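Local atomic coordinates of TCP pilus virulence regulatory protein (PDB entry 5SUW), a protein that probably activates virulence genes, including those of the toxin-coregulated pilus, as an AraC-family transcription regulator whose cupin-like domain binds a small carboxylic acid. Residues Phe7-Tyr12 with Ser82-Ser87; Lys31-Asp36 with Ser57-Lys62; Asp113-Asn118 with Tyr159-Ile164. One frame throughout, in Å; residues are numbered along the deposited sequence.

All three contacts belong to the cupin-like N-terminal domain and share one five-stranded antiparallel sheet. Contact 1 pairs outer strand 7-14 with strand 79-86, contact 2 pairs inner strands 31-35 and 57-61, and contact 3 sets the other outer strand, 114-118, against the chain at the end of helix 141-159 and beyond. Main-chain bonds join strand 79-86 to 31-35 and strand 57-61 to 114-118, linking the three in a row; contacts 1 and 2 both touch the bound ligand. Contact 2 is wholly buried and mostly apolar on both faces. Contact 1 mixes apolar and polar side chains, with some exposure along its outer strand. Contact 3, partly buried and away from the ligand, is smaller and relies on side chains, with one tyrosine hydroxyl in place of strand pairing.

Contact 1 (Phe7-Tyr12 with Ser82-Ser87). With 70G (3-[(1R)-8-methyl-1,2,3,4-tetrahydronaphthalen-1-yl]propanoic acid), chain B.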
loop_
_atom_site.group_PDB
_atom_site.type_symbol
_atom_site.label_atom_id
_atom_site.label_comp_id
_atom_site.label_asym_id
_atom_site.label_seq_id
_atom_site.Cartn_x
_atom_site.Cartn_y
_atom_site.Cartn_z
ATOM N N PHE A 7 6.000 -8.970 7.772
ATOM C CA PHE A 7 5.075 -7.852 7.917
ATOM C C PHE A 7 5.782 -6.628 8.490
ATOM O O PHE A 7 6.640 -6.740 9.372
ATOM C CB PHE A 7 3.894 -8.231 8.824
ATOM C CG PHE A 7 3.277 -9.554 8.489
ATOM C CD1 PHE A 7 2.224 -9.632 7.599
ATOM C CD2 PHE A 7 3.757 -10.721 9.054
ATOM C CE1 PHE A 7 1.657 -10.851 7.279
ATOM C CE2 PHE A 7 3.194 -11.942 8.738
ATOM C CZ PHE A 7 2.139 -12.005 7.848
ATOM N N GLN A 8 5.415 -5.459 7.978
ATOM C CA GLN A 8 5.795 -4.178 8.556
ATOM C C GLN A 8 4.508 -3.501 9.000
ATOM O O GLN A 8 3.524 -3.478 8.247
ATOM C CB GLN A 8 6.568 -3.314 7.551
ATOM C CG GLN A 8 7.191 -2.044 8.134
ATOM C CD GLN A 8 6.159 -0.964 8.421
ATOM O OE1 GLN A 8 5.191 -0.793 7.668
ATOM N NE2 GLN A 8 6.348 -0.241 9.523
ATOM N N THR A 9 4.498 -2.990 10.232
ATOM C CA THR A 9 3.252 -2.525 10.829
ATOM C C THR A 9 3.456 -1.183 11.518
ATOM O O THR A 9 4.556 -0.867 11.988
ATOM C CB THR A 9 2.693 -3.536 11.842
ATOM O OG1 THR A 9 3.564 -3.603 12.979
ATOM C CG2 THR A 9 2.578 -4.923 11.218
ATOM N N ASN A 10 2.369 -0.406 11.574
ATOM C CA ASN A 10 2.337 0.891 12.240
ATOM C C ASN A 10 0.933 1.166 12.767
ATOM O O ASN A 10 -0.060 0.641 12.248
ATOM C CB ASN A 10 2.768 2.018 11.289
ATOM C CG ASN A 10 4.224 1.902 10.874
ATOM O OD1 ASN A 10 4.529 1.436 9.778
ATOM N ND2 ASN A 10 5.129 2.298 11.760
ATOM N N VAL A 11 0.858 2.004 13.797
ATOM C CA VAL A 11 -0.410 2.440 14.369
ATOM C C VAL A 11 -0.396 3.958 14.467
ATOM O O VAL A 11 0.465 4.532 15.145
ATOM C CB VAL A 11 -0.669 1.818 15.751
ATOM C CG1 VAL A 11 -1.971 2.348 16.321
ATOM C CG2 VAL A 11 -0.729 0.319 15.637
ATOM N N TYR A 12 -1.366 4.602 13.820
ATOM C CA TYR A 12 -1.494 6.051 13.797
ATOM C C TYR A 12 -2.704 6.493 14.608
ATOM O O TYR A 12 -3.787 5.914 14.490
ATOM C CB TYR A 12 -1.635 6.554 12.367
ATOM C CG TYR A 12 -0.544 6.070 11.448
ATOM C CD1 TYR A 12 -0.679 4.890 10.744
ATOM C CD2 TYR A 12 0.624 6.799 11.284
ATOM C CE1 TYR A 12 0.310 4.450 9.900
ATOM C CE2 TYR A 12 1.620 6.371 10.438
ATOM C CZ TYR A 12 1.463 5.199 9.749
ATOM O OH TYR A 12 2.462 4.764 8.907
ATOM N N SER A 82 -4.551 1.073 12.269
ATOM C CA SER A 82 -3.470 0.103 12.135
ATOM C C SER A 82 -3.238 -0.195 10.664
ATOM O O SER A 82 -4.188 -0.453 9.927
ATOM C CB SER A 82 -3.783 -1.201 12.882
ATOM O OG SER A 82 -4.125 -0.935 14.225
ATOM N N VAL A 83 -1.976 -0.183 10.250
ATOM C CA VAL A 83 -1.586 -0.472 8.874
ATOM C C VAL A 83 -0.590 -1.622 8.871
ATOM O O VAL A 83 0.387 -1.610 9.631
ATOM C CB VAL A 83 -0.969 0.757 8.187
ATOM C CG1 VAL A 83 -0.695 0.444 6.690
ATOM C CG2 VAL A 83 -1.874 1.977 8.364
ATOM N N ILE A 84 -0.828 -2.598 8.002
ATOM C CA ILE A 84 0.087 -3.710 7.792
ATOM C C ILE A 84 0.596 -3.642 6.362
ATOM O O ILE A 84 -0.195 -3.559 5.416
ATOM C CB ILE A 84 -0.584 -5.067 8.061
ATOM C CG1 ILE A 84 -1.051 -5.139 9.505
ATOM C CG2 ILE A 84 0.377 -6.210 7.741
ATOM C CD1 ILE A 84 -1.821 -6.428 9.819
ATOM N N THR A 85 1.909 -3.658 6.207
ATOM C CA THR A 85 2.533 -3.792 4.906
ATOM C C THR A 85 3.130 -5.184 4.831
ATOM O O THR A 85 3.878 -5.588 5.726
ATOM C CB THR A 85 3.596 -2.720 4.694
ATOM O OG1 THR A 85 2.998 -1.427 4.879
ATOM C CG2 THR A 85 4.167 -2.827 3.277
ATOM N N ILE A 86 2.760 -5.931 3.793
ATOM C CA ILE A 86 3.098 -7.345 3.680
ATOM C C ILE A 86 4.235 -7.487 2.681
ATOM O O ILE A 86 4.140 -6.987 1.552
ATOM C CB ILE A 86 1.876 -8.173 3.253
ATOM C CG1 ILE A 86 0.710 -7.899 4.195
ATOM C CG2 ILE A 86 2.204 -9.657 3.256
ATOM C CD1 ILE A 86 -0.565 -8.625 3.792
ATOM N N SER A 87 5.312 -8.154 3.094
ATOM C CA SER A 87 6.506 -8.220 2.256
ATOM C C SER A 87 6.278 -9.144 1.064
ATOM O O SER A 87 5.491 -10.099 1.126
ATOM C CB SER A 87 7.711 -8.708 3.065
ATOM O OG SER A 87 7.614 -10.098 3.334
HETATM C C10 70G B . 1.694 4.862 5.299
HETATM C C11 70G B . 2.487 3.769 4.568
HETATM C C14 70G B . -4.113 5.213 6.819
HETATM C C15 70G B . -3.936 6.053 7.866
HETATM C C01 70G B . -0.309 7.331 7.389
HETATM C C02 70G B . -1.646 6.546 7.152
HETATM C C03 70G B . -1.836 5.677 6.068
HETATM C C04 70G B . -3.074 5.013 5.899
HETATM C C05 70G B . -3.358 4.037 4.731
HETATM C C06 70G B . -2.207 3.823 3.741
HETATM C C07 70G B . -1.191 5.026 3.726
HETATM C C08 70G B . -0.711 5.463 5.060
HETATM C C09 70G B . 0.255 4.432 5.545
HETATM O O12 70G B . 3.172 4.065 3.491
HETATM O O13 70G B . 2.475 2.647 4.954
HETATM C C16 70G B . -2.679 6.738 8.053
HETATM O O HOH W 1 2.705 -0.367 7.662
#
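The ring of Tyr-12 has Val-83 at its rim and the ligand on a face: Val-83 CG2 lies near the ring plane, 3.6 Å from Tyr-12 CE1, while the ligand methyl C01 sits over the ring centre, 3.6 Å from Tyr-12 CZ. A tyrosine suits this spot, since its flat face covers the methyl at the apolar end of the ligand and its hydroxyl bonds to Tyr-266 in helix 263-270. The two strands form an antiparallel pair in the cupin-like domain, with Gln-8/Thr-85 and Asn-10/Val-83 as the hydrogen-bonded pairs. Phe-7 and Thr-9 lie on the opposite face of the sheet from the ligand. There the Phe-7 ring is met obliquely by Ile-84 and Ile-86, with its CD1 3.9 Å from Ile-84 CG2. Phe-7 has CG beside the backbone N (chi1 -47°), which lays the ring alongside these branched chains. Thr-9 CG2 packs against Ile-84 CG1 at 4.0 Å, its methyl serving the apolar face while its hydroxyl makes a weak bond to Val-131 O. On the ligand's side, Gln-8 OE1 is hydrogen-bonded to Lys-230 NZ, and the backbone bond from Thr-85 N to Gln-8 O measures 2.6 Å.

Contact 2 (Lys31-Asp36 with Ser57-Lys62); sequences KMFWID and SIILLK. With 70G (3-[(1R)-8-methyl-1,2,3,4-tetrahydronaphthalen-1-yl]propanoic acid), chain B.
Phe-33 is packed against Ile-59 and Leu-61, and these three residues bury the most surface here. The ring of Phe-33 has a different neighbour on each side. Over one face stands Ile-59, whose CB is 3.9 Å from the ring centroid and 16° off its normal, a CH-pi contact displaced toward the rim. Over the opposite face comes the ligand, whose C05 is 3.7 Å from Phe-33 CD1. Leu-61 fills the edge, with its CD1 in the ring plane and 3.7 Å from Phe-33 CE1. The same methyl also reaches ligand C06 at 3.8 Å, so Leu-61 serves both the packing and the ligand. With CG between the backbone N and the carbonyl carbon (chi1 67°), the Phe-33 ring is swung across toward the neighbouring strand. A flat aromatic ring suits a place between a branched side chain and a bicyclic ligand.

The backbones pair antiparallel: Phe-33 and Ile-59 exchange two bonds, as do Lys-31 and Leu-61, though Lys-31 N to Leu-61 O is weak at 3.3 Å. Lys-31 lies on the ligand's face too, its extended chain carrying the ammonium toward the carboxylate, which Lys-230 also hydrogen-bonds; the exact place of Lys-31 NZ is doubtful. On the other face, Met-32 CE packs on Leu-60 CD2, and Ile-58 CD1 rests 3.5 Å from Trp-34 CB. Helices 121-131 and 141-159 cover that side. Beyond the last pair a water joins Ile-35 N to Ser-57 O, where the strands no longer bond directly. Apolar walls with a lysine at the acid end make this part of the ligand pocket of a cupin-like domain, consistent with a site for a small carboxylic acid.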
loop_
_atom_site.group_PDB
_atom_site.type_symbol
_atom_site.label_atom_id
_atom_site.label_comp_id
_atom_site.label_asym_id
_atom_site.label_seq_id
_atom_site.Cartn_x
_atom_site.Cartn_y
_atom_site.Cartn_z
ATOM N N LYS A 31 -0.889 -3.770 1.279
ATOM C CA LYS A 31 -1.165 -3.110 2.540
ATOM C C LYS A 31 -2.617 -3.329 2.920
ATOM O O LYS A 31 -3.491 -3.399 2.051
ATOM C CB LYS A 31 -0.888 -1.606 2.456
ATOM C CG LYS A 31 0.558 -1.316 2.217
ATOM C CD LYS A 31 0.921 0.129 2.408
ATOM C CE LYS A 31 2.405 0.276 2.186
ATOM N NZ LYS A 31 2.858 1.530 2.799
ATOM N N MET A 32 -2.873 -3.422 4.224
ATOM C CA MET A 32 -4.245 -3.401 4.713
ATOM C C MET A 32 -4.330 -2.529 5.953
ATOM O O MET A 32 -3.350 -2.379 6.689
ATOM C CB MET A 32 -4.792 -4.805 4.998
ATOM C CG MET A 32 -3.934 -5.725 5.790
ATOM S SD MET A 32 -4.524 -7.417 5.512
ATOM C CE MET A 32 -4.132 -7.539 3.779
ATOM N N PHE A 33 -5.498 -1.913 6.153
ATOM C CA PHE A 33 -5.668 -1.080 7.334
ATOM C C PHE A 33 -7.101 -1.141 7.844
ATOM O O PHE A 33 -8.043 -1.465 7.116
ATOM C CB PHE A 33 -5.220 0.375 7.086
ATOM C CG PHE A 33 -6.070 1.162 6.106
ATOM C CD1 PHE A 33 -5.720 1.238 4.765
ATOM C CD2 PHE A 33 -7.156 1.901 6.545
ATOM C CE1 PHE A 33 -6.467 2.002 3.866
ATOM C CE2 PHE A 33 -7.908 2.661 5.656
ATOM C CZ PHE A 33 -7.553 2.719 4.317
ATOM N N TRP A 34 -7.237 -0.859 9.134
ATOM C CA TRP A 34 -8.533 -0.770 9.780
ATOM C C TRP A 34 -8.397 0.162 10.970
ATOM O O TRP A 34 -7.296 0.373 11.503
ATOM C CB TRP A 34 -9.046 -2.143 10.228
ATOM C CG TRP A 34 -8.200 -2.740 11.289
ATOM C CD1 TRP A 34 -8.431 -2.715 12.634
ATOM C CD2 TRP A 34 -6.952 -3.421 11.106
ATOM N NE1 TRP A 34 -7.406 -3.351 13.302
ATOM C CE2 TRP A 34 -6.488 -3.794 12.386
ATOM C CE3 TRP A 34 -6.193 -3.770 9.981
ATOM C CZ2 TRP A 34 -5.305 -4.499 12.574
ATOM C CZ3 TRP A 34 -5.028 -4.467 10.163
ATOM C CH2 TRP A 34 -4.587 -4.822 11.455
ATOM N N ILE A 35 -9.526 0.740 11.358
ATOM C CA ILE A 35 -9.618 1.511 12.591
ATOM C C ILE A 35 -9.999 0.563 13.723
ATOM O O ILE A 35 -10.609 -0.491 13.510
ATOM C CB ILE A 35 -10.632 2.662 12.468
ATOM C CG1 ILE A 35 -12.073 2.122 12.584
ATOM C CG2 ILE A 35 -10.429 3.403 11.133
ATOM C CD1 ILE A 35 -13.139 3.168 12.236
ATOM N N ASP A 36 -9.635 0.943 14.947
ATOM C CA ASP A 36 -9.843 0.076 16.100
ATOM C C ASP A 36 -11.127 0.382 16.865
ATOM O O ASP A 36 -11.528 -0.423 17.710
ATOM C CB ASP A 36 -8.637 0.156 17.062
ATOM C CG ASP A 36 -8.594 1.462 17.874
ATOM O OD1 ASP A 36 -9.262 2.455 17.504
ATOM O OD2 ASP A 36 -7.866 1.493 18.893
ATOM N N SER A 57 -14.238 -3.118 9.534
ATOM C CA SER A 57 -13.956 -2.907 8.123
ATOM C C SER A 57 -12.453 -3.020 7.902
ATOM O O SER A 57 -11.678 -2.263 8.499
ATOM C CB SER A 57 -14.461 -1.532 7.679
ATOM O OG SER A 57 -15.817 -1.323 8.051
ATOM N N ILE A 58 -12.040 -3.960 7.058
ATOM C CA ILE A 58 -10.650 -4.108 6.655
ATOM C C ILE A 58 -10.524 -3.565 5.239
ATOM O O ILE A 58 -11.216 -4.030 4.328
ATOM C CB ILE A 58 -10.179 -5.569 6.730
ATOM C CG1 ILE A 58 -10.315 -6.105 8.155
ATOM C CG2 ILE A 58 -8.720 -5.673 6.344
ATOM C CD1 ILE A 58 -9.348 -5.479 9.129
ATOM N N ILE A 59 -9.655 -2.580 5.048
ATOM C CA ILE A 59 -9.438 -1.986 3.734
ATOM C C ILE A 59 -8.094 -2.456 3.202
ATOM O O ILE A 59 -7.083 -2.413 3.909
ATOM C CB ILE A 59 -9.543 -0.455 3.771
ATOM C CG1 ILE A 59 -10.991 -0.089 4.098
ATOM C CG2 ILE A 59 -9.200 0.142 2.395
ATOM C CD1 ILE A 59 -11.116 1.118 4.930
ATOM N N LEU A 60 -8.111 -2.952 1.969
ATOM C CA LEU A 60 -6.977 -3.563 1.296
ATOM C C LEU A 60 -6.545 -2.672 0.141
ATOM O O LEU A 60 -7.381 -2.226 -0.655
ATOM C CB LEU A 60 -7.344 -4.965 0.794
ATOM C CG LEU A 60 -7.776 -5.962 1.889
ATOM C CD1 LEU A 60 -9.258 -5.912 2.299
ATOM C CD2 LEU A 60 -7.335 -7.379 1.533
ATOM N N LEU A 61 -5.253 -2.392 0.064
ATOM C CA LEU A 61 -4.687 -1.594 -1.021
ATOM C C LEU A 61 -3.799 -2.502 -1.856
ATOM O O LEU A 61 -2.893 -3.154 -1.325
ATOM C CB LEU A 61 -3.897 -0.400 -0.490
ATOM C CG LEU A 61 -4.741 0.447 0.466
ATOM C CD1 LEU A 61 -3.925 1.519 1.220
ATOM C CD2 LEU A 61 -5.915 1.061 -0.303
ATOM N N LYS A 62 -4.068 -2.548 -3.155
ATOM C CA LYS A 62 -3.357 -3.462 -4.030
ATOM C C LYS A 62 -1.960 -2.940 -4.352
ATOM O O LYS A 62 -1.757 -1.741 -4.570
ATOM C CB LYS A 62 -4.160 -3.670 -5.308
ATOM C CG LYS A 62 -3.448 -4.509 -6.306
ATOM C CD LYS A 62 -3.648 -3.914 -7.662
ATOM C CE LYS A 62 -5.008 -4.272 -8.125
ATOM N NZ LYS A 62 -5.017 -5.742 -8.305
HETATM C C10 70G B . 1.694 4.862 5.299
HETATM C C11 70G B . 2.487 3.769 4.568
HETATM C C14 70G B . -4.113 5.213 6.819
HETATM C C15 70G B . -3.936 6.053 7.866
HETATM C C01 70G B . -0.309 7.331 7.389
HETATM C C02 70G B . -1.646 6.546 7.152
HETATM C C03 70G B . -1.836 5.677 6.068
HETATM C C04 70G B . -3.074 5.013 5.899
HETATM C C05 70G B . -3.358 4.037 4.731
HETATM C C06 70G B . -2.207 3.823 3.741
HETATM C C07 70G B . -1.191 5.026 3.726
HETATM C C08 70G B . -0.711 5.463 5.060
HETATM C C09 70G B . 0.255 4.432 5.545
HETATM O O12 70G B . 3.172 4.065 3.491
HETATM O O13 70G B . 2.475 2.647 4.954
HETATM C C16 70G B . -2.679 6.738 8.053
HETATM O O HOH W 2 -11.757 0.178 9.838
#

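Contact 3 (Asp113-Asn118 with Tyr159-Ile164); sequences DLLLWN and YNSIFI
This is a side-chain contact between the outer strand 114-118 and the chain at and after the end of helix 141-159, in which Leu-115 turns one methyl to each of two aromatic rings. Leu-115 CD2 lies 3.7 Å from Tyr-159 CD2, with Leu-115 CG over one face of that ring and offset toward its rim. The other branch, Leu-115 CD1, meets Phe-163 CD1 obliquely at 3.6 Å. A forked leucine suits a place where two rings arrive from residues four apart in the chain. Between them the chain turns: Asn-160 takes a positive phi (51°) in a Schellman motif that ends the helix. In this sheet of the cupin-like domain, Leu-115 and Trp-117 bond through their backbones to strand 57-61, so Leu-116 turns its N-H the other way, toward Tyr-159. Tyr-159 OH accepts it at 3.1 Å from Leu-116 N, at an N-H...O angle of 144°, short of straight. Leu-116 O lies in the plane of the Tyr-159 ring, at its edge, and accepts a bond from Lys-158. Phe-163 has a second aromatic neighbour, Tyr-30, whose ring meets its own and whose hydroxyl is bonded to its carbonyl oxygen.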
loop_
_atom_site.group_PDB
_atom_site.type_symbol
_atom_site.label_atom_id
_atom_site.label_comp_id
_atom_site.label_asym_id
_atom_site.label_seq_id
_atom_site.Cartn_x
_atom_site.Cartn_y
_atom_site.Cartn_z
ATOM N N ASP A 113 -8.529 -1.572 -6.986
ATOM C CA ASP A 113 -7.289 -1.348 -6.253
ATOM C C ASP A 113 -7.491 -1.151 -4.755
ATOM O O ASP A 113 -6.522 -1.266 -3.997
ATOM C CB ASP A 113 -6.561 -0.109 -6.804
ATOM C CG ASP A 113 -6.229 -0.219 -8.281
ATOM O OD1 ASP A 113 -5.646 -1.242 -8.705
ATOM O OD2 ASP A 113 -6.558 0.734 -9.021
ATOM N N LEU A 114 -8.708 -0.824 -4.320
ATOM C CA LEU A 114 -9.041 -0.573 -2.920
ATOM C C LEU A 114 -10.262 -1.419 -2.593
ATOM O O LEU A 114 -11.364 -1.126 -3.063
ATOM C CB LEU A 114 -9.320 0.912 -2.674
ATOM C CG LEU A 114 -9.467 1.389 -1.232
ATOM C CD1 LEU A 114 -9.082 2.856 -1.093
ATOM C CD2 LEU A 114 -10.891 1.190 -0.761
ATOM N N LEU A 115 -10.070 -2.465 -1.797
ATOM C CA LEU A 115 -11.123 -3.425 -1.503
ATOM C C LEU A 115 -11.497 -3.322 -0.029
ATOM O O LEU A 115 -10.680 -2.909 0.802
ATOM C CB LEU A 115 -10.684 -4.855 -1.860
ATOM C CG LEU A 115 -10.428 -5.096 -3.358
ATOM C CD1 LEU A 115 -9.100 -4.500 -3.827
ATOM C CD2 LEU A 115 -10.486 -6.565 -3.722
ATOM N N LEU A 116 -12.750 -3.669 0.283
ATOM C CA LEU A 116 -13.282 -3.567 1.634
ATOM C C LEU A 116 -13.763 -4.940 2.074
ATOM O O LEU A 116 -14.440 -5.637 1.312
ATOM C CB LEU A 116 -14.417 -2.537 1.694
ATOM C CG LEU A 116 -15.054 -2.139 3.042
ATOM C CD1 LEU A 116 -15.890 -0.888 2.871
ATOM C CD2 LEU A 116 -15.936 -3.221 3.661
ATOM N N TRP A 117 -13.426 -5.330 3.306
ATOM C CA TRP A 117 -13.919 -6.581 3.870
ATOM C C TRP A 117 -14.462 -6.327 5.268
ATOM O O TRP A 117 -13.742 -5.809 6.126
ATOM C CB TRP A 117 -12.829 -7.658 3.913
ATOM C CG TRP A 117 -13.380 -8.964 4.426
ATOM C CD1 TRP A 117 -13.326 -9.427 5.709
ATOM C CD2 TRP A 117 -14.115 -9.949 3.674
ATOM N NE1 TRP A 117 -13.960 -10.649 5.803
ATOM C CE2 TRP A 117 -14.457 -10.990 4.570
ATOM C CE3 TRP A 117 -14.504 -10.057 2.331
ATOM C CZ2 TRP A 117 -15.167 -12.121 4.169
ATOM C CZ3 TRP A 117 -15.213 -11.185 1.934
ATOM C CH2 TRP A 117 -15.534 -12.201 2.849
ATOM N N ASN A 118 -15.730 -6.688 5.495
ATOM C CA ASN A 118 -16.311 -6.703 6.836
ATOM C C ASN A 118 -16.067 -8.084 7.424
ATOM O O ASN A 118 -16.651 -9.070 6.964
ATOM C CB ASN A 118 -17.806 -6.382 6.805
ATOM C CG ASN A 118 -18.103 -5.072 6.108
ATOM O OD1 ASN A 118 -17.712 -4.005 6.586
ATOM N ND2 ASN A 118 -18.810 -5.142 4.981
ATOM N N TYR A 159 -15.262 -9.355 -4.785
ATOM C CA TYR A 159 -15.184 -8.356 -5.843
ATOM C C TYR A 159 -15.015 -8.973 -7.221
ATOM O O TYR A 159 -14.947 -8.237 -8.209
ATOM C CB TYR A 159 -14.032 -7.375 -5.553
ATOM C CG TYR A 159 -14.371 -6.435 -4.425
ATOM C CD1 TYR A 159 -14.990 -5.213 -4.672
ATOM C CD2 TYR A 159 -14.123 -6.793 -3.098
ATOM C CE1 TYR A 159 -15.332 -4.362 -3.625
ATOM C CE2 TYR A 159 -14.462 -5.957 -2.055
ATOM C CZ TYR A 159 -15.062 -4.745 -2.317
ATOM O OH TYR A 159 -15.385 -3.914 -1.267
ATOM N N ASN A 160 -14.947 -10.299 -7.306
ATOM C CA ASN A 160 -14.764 -10.991 -8.577
ATOM C C ASN A 160 -13.575 -10.402 -9.335
ATOM O O ASN A 160 -13.584 -10.257 -10.563
ATOM C CB ASN A 160 -16.049 -10.940 -9.403
ATOM C CG ASN A 160 -16.004 -11.854 -10.586
ATOM O OD1 ASN A 160 -15.887 -11.407 -11.727
ATOM N ND2 ASN A 160 -16.081 -13.152 -10.328
ATOM N N SER A 161 -12.530 -10.043 -8.590
ATOM C CA SER A 161 -11.368 -9.417 -9.202
ATOM C C SER A 161 -10.078 -9.897 -8.547
ATOM O O SER A 161 -10.030 -10.161 -7.346
ATOM C CB SER A 161 -11.456 -7.871 -9.145
ATOM O OG SER A 161 -11.285 -7.364 -7.839
ATOM N N ILE A 162 -9.028 -10.011 -9.360
ATOM C CA ILE A 162 -7.731 -10.444 -8.873
ATOM C C ILE A 162 -7.156 -9.352 -7.977
ATOM O O ILE A 162 -7.213 -8.163 -8.309
ATOM C CB ILE A 162 -6.784 -10.732 -10.048
ATOM C CG1 ILE A 162 -7.267 -11.834 -11.012
ATOM C CG2 ILE A 162 -5.382 -11.024 -9.514
ATOM C CD1 ILE A 162 -7.331 -13.194 -10.428
ATOM N N PHE A 163 -6.608 -9.761 -6.836
ATOM C CA PHE A 163 -5.909 -8.878 -5.919
ATOM C C PHE A 163 -4.415 -9.170 -5.882
ATOM O O PHE A 163 -3.611 -8.233 -5.976
ATOM C CB PHE A 163 -6.505 -8.999 -4.516
ATOM C CG PHE A 163 -5.946 -8.019 -3.539
ATOM C CD1 PHE A 163 -6.275 -6.671 -3.633
ATOM C CD2 PHE A 163 -5.080 -8.435 -2.525
ATOM C CE1 PHE A 163 -5.761 -5.747 -2.730
ATOM C CE2 PHE A 163 -4.561 -7.525 -1.617
ATOM C CZ PHE A 163 -4.903 -6.175 -1.714
ATOM N N ILE A 164 -4.029 -10.435 -5.748
ATOM C CA ILE A 164 -2.627 -10.825 -5.890
ATOM C C ILE A 164 -2.326 -10.854 -7.386
ATOM O O ILE A 164 -2.699 -11.800 -8.078
ATOM C CB ILE A 164 -2.325 -12.174 -5.238
ATOM C CG1 ILE A 164 -2.901 -12.261 -3.817
ATOM C CG2 ILE A 164 -0.815 -12.413 -5.243
ATOM C CD1 ILE A 164 -2.400 -11.179 -2.878
#